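Local coordinates for protein cycloalternan-forming enzyme (PDB 5F7U) that is a multidomain carbohydrate-active protein of the glycoside hydrolase 31 family, with a TIM barrel flanked by beta-rich domains and magnesium sites, at residues Y114-E119 and G226-G231; N233-Y238 and G327-M332. The protein carries 1 engineered substitution. One frame throughout, in Å; residues are numbered along the deposited sequence.

Interaction 1: residues Y114-E119 and G226-G231; sequences YVTDWE and GWLTDG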
ATOM      1  N   TYR A 114     -26.872 -29.320  -7.666  1.00 18.16           N
ATOM      2  CA  TYR A 114     -28.200 -28.888  -7.256  1.00 19.05           C
ATOM      3  C   TYR A 114     -28.506 -27.577  -7.965  1.00 18.46           C
ATOM      4  O   TYR A 114     -27.743 -26.616  -7.864  1.00 18.61           O
ATOM      5  CB  TYR A 114     -28.276 -28.699  -5.741  1.00 20.40           C
ATOM      6  CG  TYR A 114     -27.807 -29.897  -4.948  1.00 21.70           C
ATOM      7  CD1 TYR A 114     -28.701 -30.914  -4.577  1.00 22.94           C
ATOM      8  CD2 TYR A 114     -26.459 -30.008  -4.544  1.00 22.08           C
ATOM      9  CE1 TYR A 114     -28.257 -32.015  -3.848  1.00 24.38           C
ATOM     10  CE2 TYR A 114     -26.022 -31.100  -3.811  1.00 23.14           C
ATOM     11  CZ  TYR A 114     -26.923 -32.092  -3.465  1.00 24.41           C
ATOM     12  OH  TYR A 114     -26.474 -33.173  -2.726  1.00 26.05           O
ATOM     13  N   VAL A 115     -29.622 -27.543  -8.668  1.00 18.06           N
ATOM     14  CA  VAL A 115     -29.937 -26.418  -9.535  1.00 17.54           C
ATOM     15  C   VAL A 115     -30.579 -25.300  -8.711  1.00 17.84           C
ATOM     16  O   VAL A 115     -31.552 -25.514  -7.983  1.00 18.41           O
ATOM     17  CB  VAL A 115     -30.803 -26.871 -10.725  1.00 17.71           C
ATOM     18  CG1 VAL A 115     -31.156 -25.687 -11.612  1.00 18.02           C
ATOM     19  CG2 VAL A 115     -30.044 -27.931 -11.529  1.00 17.24           C
ATOM     20  N   THR A 116     -30.009 -24.109  -8.848  1.00 17.34           N
ATOM     21  CA  THR A 116     -30.319 -22.993  -7.971  1.00 17.77           C
ATOM     22  C   THR A 116     -31.038 -21.845  -8.681  1.00 18.37           C
ATOM     23  O   THR A 116     -31.054 -21.766  -9.915  1.00 18.13           O
ATOM     24  CB  THR A 116     -29.010 -22.440  -7.376  1.00 17.48           C
ATOM     25  OG1 THR A 116     -28.113 -22.133  -8.456  1.00 16.56           O
ATOM     26  CG2 THR A 116     -28.347 -23.478  -6.450  1.00 17.07           C
ATOM     27  N   ASP A 117     -31.643 -20.966  -7.884  1.00 18.22           N
ATOM     28  CA  ASP A 117     -32.093 -19.668  -8.362  1.00 18.63           C
ATOM     29  C   ASP A 117     -32.042 -18.674  -7.217  1.00 17.67           C
ATOM     30  O   ASP A 117     -31.934 -19.066  -6.049  1.00 17.22           O
ATOM     31  CB  ASP A 117     -33.511 -19.743  -8.987  1.00 20.11           C
ATOM     32  CG  ASP A 117     -33.742 -18.677 -10.071  1.00 21.05           C
ATOM     33  OD1 ASP A 117     -32.976 -17.693 -10.183  1.00 20.85           O
ATOM     34  OD2 ASP A 117     -34.725 -18.829 -10.827  1.00 22.77           O
ATOM     35  N   TRP A 118     -32.083 -17.389  -7.564  1.00 17.61           N
ATOM     36  CA  TRP A 118     -32.029 -16.310  -6.577  1.00 17.04           C
ATOM     37  C   TRP A 118     -33.318 -16.161  -5.784  1.00 17.27           C
ATOM     38  O   TRP A 118     -34.421 -16.247  -6.338  1.00 17.72           O
ATOM     39  CB  TRP A 118     -31.646 -14.986  -7.266  1.00 16.93           C
ATOM     40  CG  TRP A 118     -30.209 -14.982  -7.695  1.00 17.02           C
ATOM     41  CD1 TRP A 118     -29.716 -15.249  -8.946  1.00 17.43           C
ATOM     42  CD2 TRP A 118     -29.082 -14.746  -6.859  1.00 16.47           C
ATOM     43  NE1 TRP A 118     -28.335 -15.178  -8.935  1.00 17.18           N
ATOM     44  CE2 TRP A 118     -27.920 -14.892  -7.664  1.00 16.55           C
ATOM     45  CE3 TRP A 118     -28.934 -14.456  -5.490  1.00 15.75           C
ATOM     46  CZ2 TRP A 118     -26.628 -14.714  -7.158  1.00 16.24           C
ATOM     47  CZ3 TRP A 118     -27.635 -14.292  -4.972  1.00 15.38           C
ATOM     48  CH2 TRP A 118     -26.499 -14.417  -5.818  1.00 15.77           C
ATOM     49  N   GLU A 119     -33.152 -15.942  -4.479  1.00 16.93           N
ATOM     50  CA  GLU A 119     -34.235 -15.538  -3.580  1.00 17.32           C
ATOM     51  C   GLU A 119     -33.753 -14.263  -2.907  1.00 16.82           C
ATOM     52  O   GLU A 119     -32.557 -14.136  -2.596  1.00 16.35           O
ATOM     53  CB  GLU A 119     -34.494 -16.604  -2.527  1.00 17.48           C
ATOM     54  CG  GLU A 119     -34.964 -17.938  -3.102  1.00 18.29           C
ATOM     55  CD  GLU A 119     -35.188 -19.013  -2.054  1.00 18.43           C
ATOM     56  OE1 GLU A 119     -34.818 -18.839  -0.865  1.00 18.18           O
ATOM     57  OE2 GLU A 119     -35.735 -20.063  -2.439  1.00 19.18           O
ATOM     58  N   GLY A 226     -29.875 -10.834  -1.419  1.00 15.65           N
ATOM     59  CA  GLY A 226     -30.311 -12.158  -1.857  1.00 15.08           C
ATOM     60  C   GLY A 226     -29.295 -13.269  -1.729  1.00 14.11           C
ATOM     61  O   GLY A 226     -28.125 -13.026  -1.418  1.00 13.34           O
ATOM     62  N   TRP A 227     -29.759 -14.487  -1.974  1.00 14.09           N
ATOM     63  CA  TRP A 227     -28.940 -15.696  -1.860  1.00 13.72           C
ATOM     64  C   TRP A 227     -29.390 -16.643  -2.979  1.00 14.13           C
ATOM     65  O   TRP A 227     -30.563 -16.617  -3.418  1.00 14.87           O
ATOM     66  CB  TRP A 227     -29.091 -16.357  -0.477  1.00 14.06           C
ATOM     67  CG  TRP A 227     -30.526 -16.601  -0.102  1.00 14.94           C
ATOM     68  CD1 TRP A 227     -31.233 -17.762  -0.266  1.00 15.53           C
ATOM     69  CD2 TRP A 227     -31.440 -15.642   0.430  1.00 15.61           C
ATOM     70  NE1 TRP A 227     -32.531 -17.585   0.160  1.00 16.59           N
ATOM     71  CE2 TRP A 227     -32.685 -16.294   0.590  1.00 16.71           C
ATOM     72  CE3 TRP A 227     -31.326 -14.289   0.811  1.00 15.63           C
ATOM     73  CZ2 TRP A 227     -33.823 -15.638   1.109  1.00 17.85           C
ATOM     74  CZ3 TRP A 227     -32.454 -13.636   1.318  1.00 16.65           C
ATOM     75  CH2 TRP A 227     -33.690 -14.314   1.459  1.00 17.81           C
ATOM     76  N   LEU A 228     -28.452 -17.472  -3.426  1.00 13.96           N
ATOM     77  CA  LEU A 228     -28.644 -18.374  -4.560  1.00 14.46           C
ATOM     78  C   LEU A 228     -28.763 -19.796  -4.016  1.00 14.83           C
ATOM     79  O   LEU A 228     -27.837 -20.297  -3.398  1.00 14.91           O
ATOM     80  CB  LEU A 228     -27.442 -18.228  -5.508  1.00 14.27           C
ATOM     81  CG  LEU A 228     -27.427 -19.094  -6.756  1.00 15.09           C
ATOM     82  CD1 LEU A 228     -28.586 -18.739  -7.673  1.00 15.97           C
ATOM     83  CD2 LEU A 228     -26.096 -18.895  -7.475  1.00 15.05           C
ATOM     84  N   THR A 229     -29.924 -20.432  -4.204  1.00 15.59           N
ATOM     85  CA  THR A 229     -30.245 -21.649  -3.475  1.00 16.20           C
ATOM     86  C   THR A 229     -31.102 -22.591  -4.319  1.00 17.71           C
ATOM     87  O   THR A 229     -31.820 -22.142  -5.222  1.00 18.12           O
ATOM     88  CB  THR A 229     -30.969 -21.332  -2.125  1.00 16.29           C
ATOM     89  OG1 THR A 229     -31.179 -22.539  -1.392  1.00 16.86           O
ATOM     90  CG2 THR A 229     -32.337 -20.675  -2.337  1.00 16.71           C
ATOM     91  N   ASP A 230     -30.999 -23.882  -4.036  1.00 18.59           N
ATOM     92  CA  ASP A 230     -31.953 -24.838  -4.591  1.00 20.58           C
ATOM     93  C   ASP A 230     -33.202 -24.948  -3.707  1.00 21.67           C
ATOM     94  O   ASP A 230     -34.151 -25.653  -4.066  1.00 23.09           O
ATOM     95  CB  ASP A 230     -31.302 -26.210  -4.840  1.00 21.03           C
ATOM     96  CG  ASP A 230     -30.986 -26.961  -3.549  1.00 20.85           C
ATOM     97  OD1 ASP A 230     -30.760 -26.325  -2.496  1.00 20.45           O
ATOM     98  OD2 ASP A 230     -30.958 -28.192  -3.598  1.00 21.72           O
ATOM     99  N   GLY A 231     -33.179 -24.255  -2.563  1.00 21.94           N
ATOM    100  CA  GLY A 231     -34.258 -24.275  -1.566  1.00 24.16           C
ATOM    101  C   GLY A 231     -34.243 -25.453  -0.598  1.00 25.60           C
ATOM    102  O   GLY A 231     -35.185 -25.618   0.202  1.00 27.46           O
TER

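Interaction 2: residues N233-Y238 and G327-M332; sequences NVINQY and GDMTNM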
ATOM      1  N   ASN A 233     -30.765 -27.887  -0.211  1.00 25.53           N
ATOM      2  CA  ASN A 233     -29.464 -28.503   0.059  1.00 25.18           C
ATOM      3  C   ASN A 233     -28.315 -27.496   0.110  1.00 23.59           C
ATOM      4  O   ASN A 233     -27.375 -27.671   0.877  1.00 23.43           O
ATOM      5  CB  ASN A 233     -29.139 -29.544  -1.022  1.00 26.09           C
ATOM      6  CG  ASN A 233     -30.106 -30.712  -1.021  1.00 27.82           C
ATOM      7  OD1 ASN A 233     -29.991 -31.629  -0.198  1.00 28.88           O
ATOM      8  ND2 ASN A 233     -31.048 -30.709  -1.967  1.00 28.16           N
ATOM      9  N   VAL A 234     -28.385 -26.471  -0.737  1.00 22.38           N
ATOM     10  CA  VAL A 234     -27.257 -25.556  -0.937  1.00 21.37           C
ATOM     11  C   VAL A 234     -27.646 -24.085  -0.953  1.00 20.35           C
ATOM     12  O   VAL A 234     -28.745 -23.740  -1.406  1.00 20.58           O
ATOM     13  CB  VAL A 234     -26.453 -25.856  -2.242  1.00 21.71           C
ATOM     14  CG1 VAL A 234     -25.765 -27.209  -2.159  1.00 23.01           C
ATOM     15  CG2 VAL A 234     -27.338 -25.782  -3.491  1.00 22.22           C
ATOM     16  N   ILE A 235     -26.740 -23.245  -0.428  1.00 19.53           N
ATOM     17  CA  ILE A 235     -26.691 -21.791  -0.701  1.00 18.51           C
ATOM     18  C   ILE A 235     -25.311 -21.552  -1.322  1.00 17.56           C
ATOM     19  O   ILE A 235     -24.286 -21.760  -0.658  1.00 17.63           O
ATOM     20  CB  ILE A 235     -26.925 -20.923   0.562  1.00 19.01           C
ATOM     21  CG1 ILE A 235     -28.375 -21.131   1.065  1.00 20.27           C
ATOM     22  CG2 ILE A 235     -26.600 -19.456   0.260  1.00 18.77           C
ATOM     23  CD1 ILE A 235     -28.639 -20.692   2.493  1.00 21.20           C
ATOM     24  N   ASN A 236     -25.281 -21.185  -2.606  1.00 16.59           N
ATOM     25  CA  ASN A 236     -24.018 -21.121  -3.362  1.00 16.35           C
ATOM     26  C   ASN A 236     -23.437 -19.732  -3.528  1.00 15.69           C
ATOM     27  O   ASN A 236     -22.240 -19.589  -3.848  1.00 15.89           O
ATOM     28  CB  ASN A 236     -24.163 -21.775  -4.755  1.00 16.91           C
ATOM     29  CG  ASN A 236     -24.198 -23.295  -4.684  1.00 17.87           C
ATOM     30  OD1 ASN A 236     -23.792 -23.880  -3.683  1.00 17.97           O
ATOM     31  ND2 ASN A 236     -24.663 -23.939  -5.746  1.00 18.67           N
ATOM     32  N   GLN A 237     -24.279 -18.715  -3.357  1.00 15.29           N
ATOM     33  CA  GLN A 237     -23.823 -17.326  -3.504  1.00 14.93           C
ATOM     34  C   GLN A 237     -24.717 -16.377  -2.731  1.00 14.35           C
ATOM     35  O   GLN A 237     -25.874 -16.703  -2.460  1.00 14.26           O
ATOM     36  CB  GLN A 237     -23.830 -16.889  -4.977  1.00 15.71           C
ATOM     37  CG  GLN A 237     -22.700 -17.421  -5.856  1.00 17.31           C
ATOM     38  CD  GLN A 237     -22.609 -16.707  -7.194  1.00 18.27           C
ATOM     39  OE1 GLN A 237     -23.636 -16.306  -7.779  1.00 18.11           O
ATOM     40  NE2 GLN A 237     -21.376 -16.552  -7.699  1.00 18.96           N
ATOM     41  N   TYR A 238     -24.169 -15.205  -2.386  1.00 13.63           N
ATOM     42  CA  TYR A 238     -24.931 -14.110  -1.806  1.00 13.63           C
ATOM     43  C   TYR A 238     -24.726 -12.872  -2.647  1.00 13.25           C
ATOM     44  O   TYR A 238     -23.701 -12.735  -3.303  1.00 13.31           O
ATOM     45  CB  TYR A 238     -24.385 -13.756  -0.425  1.00 13.59           C
ATOM     46  CG  TYR A 238     -24.767 -14.685   0.682  1.00 14.13           C
ATOM     47  CD1 TYR A 238     -26.058 -14.643   1.227  1.00 14.53           C
ATOM     48  CD2 TYR A 238     -23.831 -15.578   1.231  1.00 14.46           C
ATOM     49  CE1 TYR A 238     -26.417 -15.477   2.280  1.00 15.68           C
ATOM     50  CE2 TYR A 238     -24.190 -16.430   2.288  1.00 15.32           C
ATOM     51  CZ  TYR A 238     -25.477 -16.373   2.805  1.00 15.79           C
ATOM     52  OH  TYR A 238     -25.851 -17.190   3.860  1.00 17.07           O
ATOM     53  N   GLY A 327     -21.727 -23.934  -0.512  1.00 19.44           N
ATOM     54  CA  GLY A 327     -23.000 -24.656  -0.459  1.00 19.90           C
ATOM     55  C   GLY A 327     -23.574 -24.791   0.942  1.00 20.08           C
ATOM     56  O   GLY A 327     -24.772 -25.024   1.095  1.00 20.42           O
ATOM     57  N   ASP A 328     -22.720 -24.689   1.953  1.00 20.06           N
ATOM     58  CA  ASP A 328     -23.142 -24.827   3.354  1.00 20.92           C
ATOM     59  C   ASP A 328     -24.206 -23.768   3.715  1.00 20.68           C
ATOM     60  O   ASP A 328     -23.924 -22.561   3.704  1.00 19.81           O
ATOM     61  CB  ASP A 328     -21.916 -24.704   4.273  1.00 21.41           C
ATOM     62  CG  ASP A 328     -22.238 -24.972   5.742  1.00 23.20           C
ATOM     63  OD1 ASP A 328     -23.419 -24.971   6.150  1.00 23.48           O
ATOM     64  OD2 ASP A 328     -21.266 -25.185   6.495  1.00 24.50           O
ATOM     65  N   MET A 329     -25.415 -24.249   4.029  1.00 21.44           N
ATOM     66  CA  MET A 329     -26.567 -23.378   4.271  1.00 22.16           C
ATOM     67  C   MET A 329     -26.479 -22.664   5.608  1.00 22.04           C
ATOM     68  O   MET A 329     -27.293 -21.794   5.877  1.00 22.31           O
ATOM     69  CB  MET A 329     -27.872 -24.168   4.206  1.00 23.64           C
ATOM     70  CG  MET A 329     -28.116 -24.781   2.839  1.00 25.09           C
ATOM     71  SD  MET A 329     -29.640 -25.723   2.760  1.00 27.78           S
ATOM     72  CE  MET A 329     -30.795 -24.359   2.799  1.00 27.75           C
ATOM     73  N   THR A 330     -25.491 -23.029   6.425  1.00 21.74           N
ATOM     74  CA  THR A 330     -25.310 -22.411   7.753  1.00 21.90           C
ATOM     75  C   THR A 330     -24.282 -21.269   7.756  1.00 21.24           C
ATOM     76  O   THR A 330     -24.068 -20.638   8.796  1.00 21.05           O
ATOM     77  CB  THR A 330     -24.953 -23.462   8.840  1.00 22.54           C
ATOM     78  OG1 THR A 330     -23.628 -23.964   8.610  1.00 22.66           O
ATOM     79  CG2 THR A 330     -25.944 -24.610   8.822  1.00 23.39           C
ATOM     80  N   ASN A 331     -23.651 -20.993   6.605  1.00 20.58           N
ATOM     81  CA  ASN A 331     -22.679 -19.887   6.497  1.00 19.69           C
ATOM     82  C   ASN A 331     -23.399 -18.558   6.244  1.00 19.11           C
ATOM     83  O   ASN A 331     -23.839 -18.320   5.112  1.00 18.80           O
ATOM     84  CB  ASN A 331     -21.699 -20.117   5.322  1.00 20.00           C
ATOM     85  CG  ASN A 331     -20.654 -21.190   5.595  1.00 21.11           C
ATOM     86  OD1 ASN A 331     -20.432 -21.588   6.742  1.00 21.90           O
ATOM     87  ND2 ASN A 331     -19.988 -21.661   4.519  1.00 20.82           N
ATOM     88  N   MET A 332     -23.564 -17.723   7.278  1.00 18.11           N
ATOM     89  CA  MET A 332     -24.199 -16.410   7.096  1.00 17.47           C
ATOM     90  C   MET A 332     -23.370 -15.466   6.213  1.00 16.43           C
ATOM     91  O   MET A 332     -22.144 -15.528   6.209  1.00 16.17           O
ATOM     92  CB  MET A 332     -24.411 -15.722   8.452  1.00 17.93           C
ATOM     93  CG  MET A 332     -25.489 -16.363   9.303  1.00 19.16           C
ATOM     94  SD  MET A 332     -25.900 -15.293  10.701  1.00 20.53           S
ATOM     95  CE  MET A 332     -24.440 -15.517  11.698  1.00 19.79           C
TER

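Interaction 1: residues Y114-E119 and G226-G231
An antiparallel strand pair, E119 with W227 and D117 with T229 as hydrogen-bonded pairs and W118 with L228 as the non-hydrogen-bonded pair between them, joins 114-119 to 226-231. Four backbone bonds lace it, among them D117 N to T229 O (2.9 Å). On the face carrying W118 and L228, the leucine CB sits 3.8 Å from the centroid of the indole six-membered ring, only 3° off its normal, a CH-pi contact. On the other face the W227 indole NE1 donates to E119 OE1 (2.8 Å) in a bent bond, on the anti side but tilted out of the carboxylate plane and out of the indole plane; the two planes stand 82° apart. With CG between its backbone N and carbonyl carbon (chi1 52°), the W227 ring lies against 114-119, and E119 O sits over the centre of one face. E119 OE2 is held in turn by a salt bridge from K88, so the buried carboxylate is gripped at both oxygens. F145 meets the W227 ring at a shallow angle. Strand 106-129 is thus tied to strand 214-229 of the galactose mutarotase-like domain, whose far edge bonds to strand 235-243.

Interaction 2: residues N233-Y238 and G327-M332
Two hydrogen bonds tie N233-Y238 to G327-M332, one from a side chain and one from the backbone. Y238 OH donates to the backbone N331 O over 2.6 Å; this oxygen lies at the ring edge, in the plane of the phenol, and the hydroxyl is tilted 21° from the carbonyl plane. A chi1 of -77° sets CG of Y238 opposite its carbonyl carbon, from where the ring extends to the loop. Three residues earlier, I235 N donates to G327 O (3.1 Å, 160°), approaching from well above the carbonyl plane. V234 CA adds a CA-H...O contact to the same oxygen at 3.3 Å, so G327 O is met by two successive residues, V234 and I235. G327 CA lies 3.4 Å from N236 OD1.

Packing outside these bonds rests on M329. With its chain extended through chi2, it brings SD to 3.5 Å from N233 C; the bend at chi3 turns only the terminal methyl. Its CB meets I235 CD1 at 4.0 Å, the two side chains crossing at about a right angle. I235 CG2, in turn, lies over one face of the Y238 ring. Within the loop, D328 OD1 accepts from both T330 N (2.9 Å) and T330 OG1, reached from one face of the carboxylate. N325 bonds N331 ND2 and D328 O from the preceding strand. The contact thus sets strand 235-243 of the galactose mutarotase-like domain against a loop linking strands 318-327 and 333-338, which contains a type I beta turn from D328 to N331, its N331 N to D328 O bond weak, opened by an Asx turn at D328.

Overall arrangement
Interactions 1 and 2 lie in series along the chain, their centres about 9 Å apart, and share a boundary: strands 214-229 and 235-243 follow each other and are sheet neighbours. L228 O accepts from N236 N, and T229 OG1 takes part in a probable hydrogen bond with V234 O, so the two contacts are joined through the neighbouring strands. Interaction 1 is the buried one, a strand-to-strand ladder with aromatic packing on both faces and a carboxylate held by an indole and a lysine. Interaction 2 is partly buried and pairs a strand with a turn, through few bonds and a methionine. D230 OD1, accepting from N233 N and V234 N, closes the bend between the strands.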